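Local coordinates for probable hydrolase (Pseudomonas aeruginosa, PDB 7AL6), which is of unknown function but adopts the alpha/beta hydrolase fold and is probably a lipolytic or related hydrolase, at residues A[220-225]-A[250-255]. Residues are numbered along the deposited sequence; the frame is centred on the assembly and turned at random. Where two conformers were deposited one is given.
Sequences NFVRSV and ETLPFE. With EDO (1,2-ethanediol), chain H.
V222 and L252 meet by their methyl groups, an example of how helix 215-223 and the turn after it can pack against a loop by a few apolar branches. V222 CG1, set anti to its own backbone N (chi1 164°), faces both methyls of L252, almost equally far from each, a tight approach with CG1 lying 3.4 Å from L252 CD2. The same V222 CG1 also reaches the F254 ring at an oblique angle, 3.9 Å from F254 CZ. More loosely, V225 CG1 comes within 4.4 Å of F254 CE1. Within the loop, L252 CB sits over the centre of one face of the F254 ring, 4.1 Å above its plane, and L128 packs on V222, L252 and F254 alike. In the alpha/beta hydrolase fold this loop leads into strand 255-259, the outermost strand on one side of the central sheet within this chain, while helix 215-223 precedes the adjacent parallel strand 229-234. Polar contact is slight and doubtful: in one of two modelled conformers, R223 NH2 lies 3.1 Å from T251 OG1 at the guanidinium edge, a weak, poorly aimed bond (131°). T251 OG1 has its stronger partner in L248 O, within helix 245-250.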
# COMPACT_ATOMS: atom_id res chain seq x y z
N ASN A 220 -11.06 19.80 -28.44
CA ASN A 220 -10.94 18.55 -29.21
C ASN A 220 -11.71 17.43 -28.49
O ASN A 220 -12.36 16.68 -29.16
CB ASN A 220 -9.49 18.19 -29.49
CG ASN A 220 -9.01 18.70 -30.83
OD1 ASN A 220 -9.26 18.09 -31.84
ND2 ASN A 220 -8.34 19.83 -30.86
N PHE A 221 -11.63 17.35 -27.17
CA PHE A 221 -12.37 16.33 -26.39
C PHE A 221 -13.87 16.55 -26.57
O PHE A 221 -14.54 15.61 -26.84
CB PHE A 221 -11.95 16.35 -24.92
CG PHE A 221 -10.76 15.48 -24.61
CD1 PHE A 221 -10.89 14.12 -24.51
CD2 PHE A 221 -9.51 16.02 -24.46
CE1 PHE A 221 -9.80 13.32 -24.25
CE2 PHE A 221 -8.41 15.22 -24.20
CZ PHE A 221 -8.56 13.87 -24.11
N VAL A 222 -14.33 17.78 -26.47
CA VAL A 222 -15.77 18.13 -26.61
C VAL A 222 -16.21 17.77 -28.03
O VAL A 222 -17.22 17.14 -28.20
CB VAL A 222 -16.03 19.61 -26.32
CG1 VAL A 222 -17.38 20.04 -26.82
CG2 VAL A 222 -15.90 19.94 -24.86
N ARG A 223 -15.37 18.11 -28.99
CA ARG A 223 -15.65 17.86 -30.40
C ARG A 223 -15.65 16.37 -30.71
O ARG A 223 -16.35 15.93 -31.63
CB ARG A 223 -14.61 18.54 -31.30
CG ARG A 223 -14.80 20.03 -31.46
CD ARG A 223 -15.92 20.38 -32.44
NE ARG A 223 -16.48 21.67 -32.09
CZ ARG A 223 -16.06 22.82 -32.58
NH1 ARG A 223 -15.08 22.83 -33.49
NH2 ARG A 223 -16.62 23.96 -32.19
N SER A 224 -14.86 15.60 -29.98
CA SER A 224 -14.73 14.14 -30.16
C SER A 224 -15.91 13.36 -29.57
O SER A 224 -15.98 12.19 -29.84
CB SER A 224 -13.44 13.65 -29.62
OG SER A 224 -12.39 14.02 -30.47
N VAL A 225 -16.78 13.96 -28.78
CA VAL A 225 -17.95 13.24 -28.23
C VAL A 225 -18.79 12.78 -29.42
O VAL A 225 -19.05 13.58 -30.28
CB VAL A 225 -18.76 14.09 -27.25
CG1 VAL A 225 -20.07 13.43 -26.91
CG2 VAL A 225 -17.98 14.41 -25.99
N GLU A 250 -23.18 27.14 -28.55
CA GLU A 250 -23.91 27.39 -29.82
C GLU A 250 -23.26 26.61 -30.98
O GLU A 250 -23.97 26.35 -31.93
CB GLU A 250 -24.07 28.91 -30.02
CG GLU A 250 -24.99 29.52 -28.97
CD GLU A 250 -25.12 31.04 -28.86
OE1 GLU A 250 -24.36 31.79 -29.50
OE2 GLU A 250 -25.99 31.47 -28.11
N THR A 251 -21.98 26.24 -30.92
CA THR A 251 -21.27 25.44 -31.95
C THR A 251 -21.30 23.93 -31.62
O THR A 251 -20.59 23.22 -32.28
CB THR A 251 -19.82 25.89 -32.12
OG1 THR A 251 -19.01 25.48 -31.03
CG2 THR A 251 -19.70 27.38 -32.26
N LEU A 252 -22.07 23.46 -30.64
CA LEU A 252 -22.03 22.06 -30.26
C LEU A 252 -23.40 21.45 -30.45
O LEU A 252 -24.42 22.10 -30.22
CB LEU A 252 -21.60 21.86 -28.80
CG LEU A 252 -20.26 22.42 -28.37
CD1 LEU A 252 -20.05 22.25 -26.86
CD2 LEU A 252 -19.14 21.77 -29.16
N PRO A 253 -23.47 20.21 -30.82
CA PRO A 253 -24.78 19.61 -31.04
C PRO A 253 -25.44 19.11 -29.78
O PRO A 253 -26.33 18.26 -29.87
CB PRO A 253 -24.46 18.44 -31.99
CG PRO A 253 -23.08 17.99 -31.49
CD PRO A 253 -22.37 19.33 -31.22
N PHE A 254 -25.02 19.57 -28.60
CA PHE A 254 -25.66 19.10 -27.37
C PHE A 254 -27.05 19.72 -27.22
O PHE A 254 -27.24 20.90 -27.54
CB PHE A 254 -24.80 19.43 -26.14
CG PHE A 254 -23.37 18.95 -26.23
CD1 PHE A 254 -22.99 17.94 -27.10
CD2 PHE A 254 -22.39 19.51 -25.42
CE1 PHE A 254 -21.69 17.52 -27.18
CE2 PHE A 254 -21.08 19.07 -25.49
CZ PHE A 254 -20.73 18.08 -26.36
N GLU A 255 -28.01 18.94 -26.72
CA GLU A 255 -29.27 19.51 -26.26
C GLU A 255 -29.02 20.35 -25.00
O GLU A 255 -28.27 19.95 -24.10
CB GLU A 255 -30.30 18.41 -25.96
CG GLU A 255 -30.63 17.47 -27.15
CD GLU A 255 -31.53 16.28 -26.75
OE1 GLU A 255 -32.43 16.47 -25.91
OE2 GLU A 255 -31.34 15.14 -27.26
C1 EDO H . -28.72 14.53 -28.40
O1 EDO H . -29.48 14.08 -29.50
C2 EDO H . -27.96 15.76 -28.70
O2 EDO H . -26.59 15.67 -28.69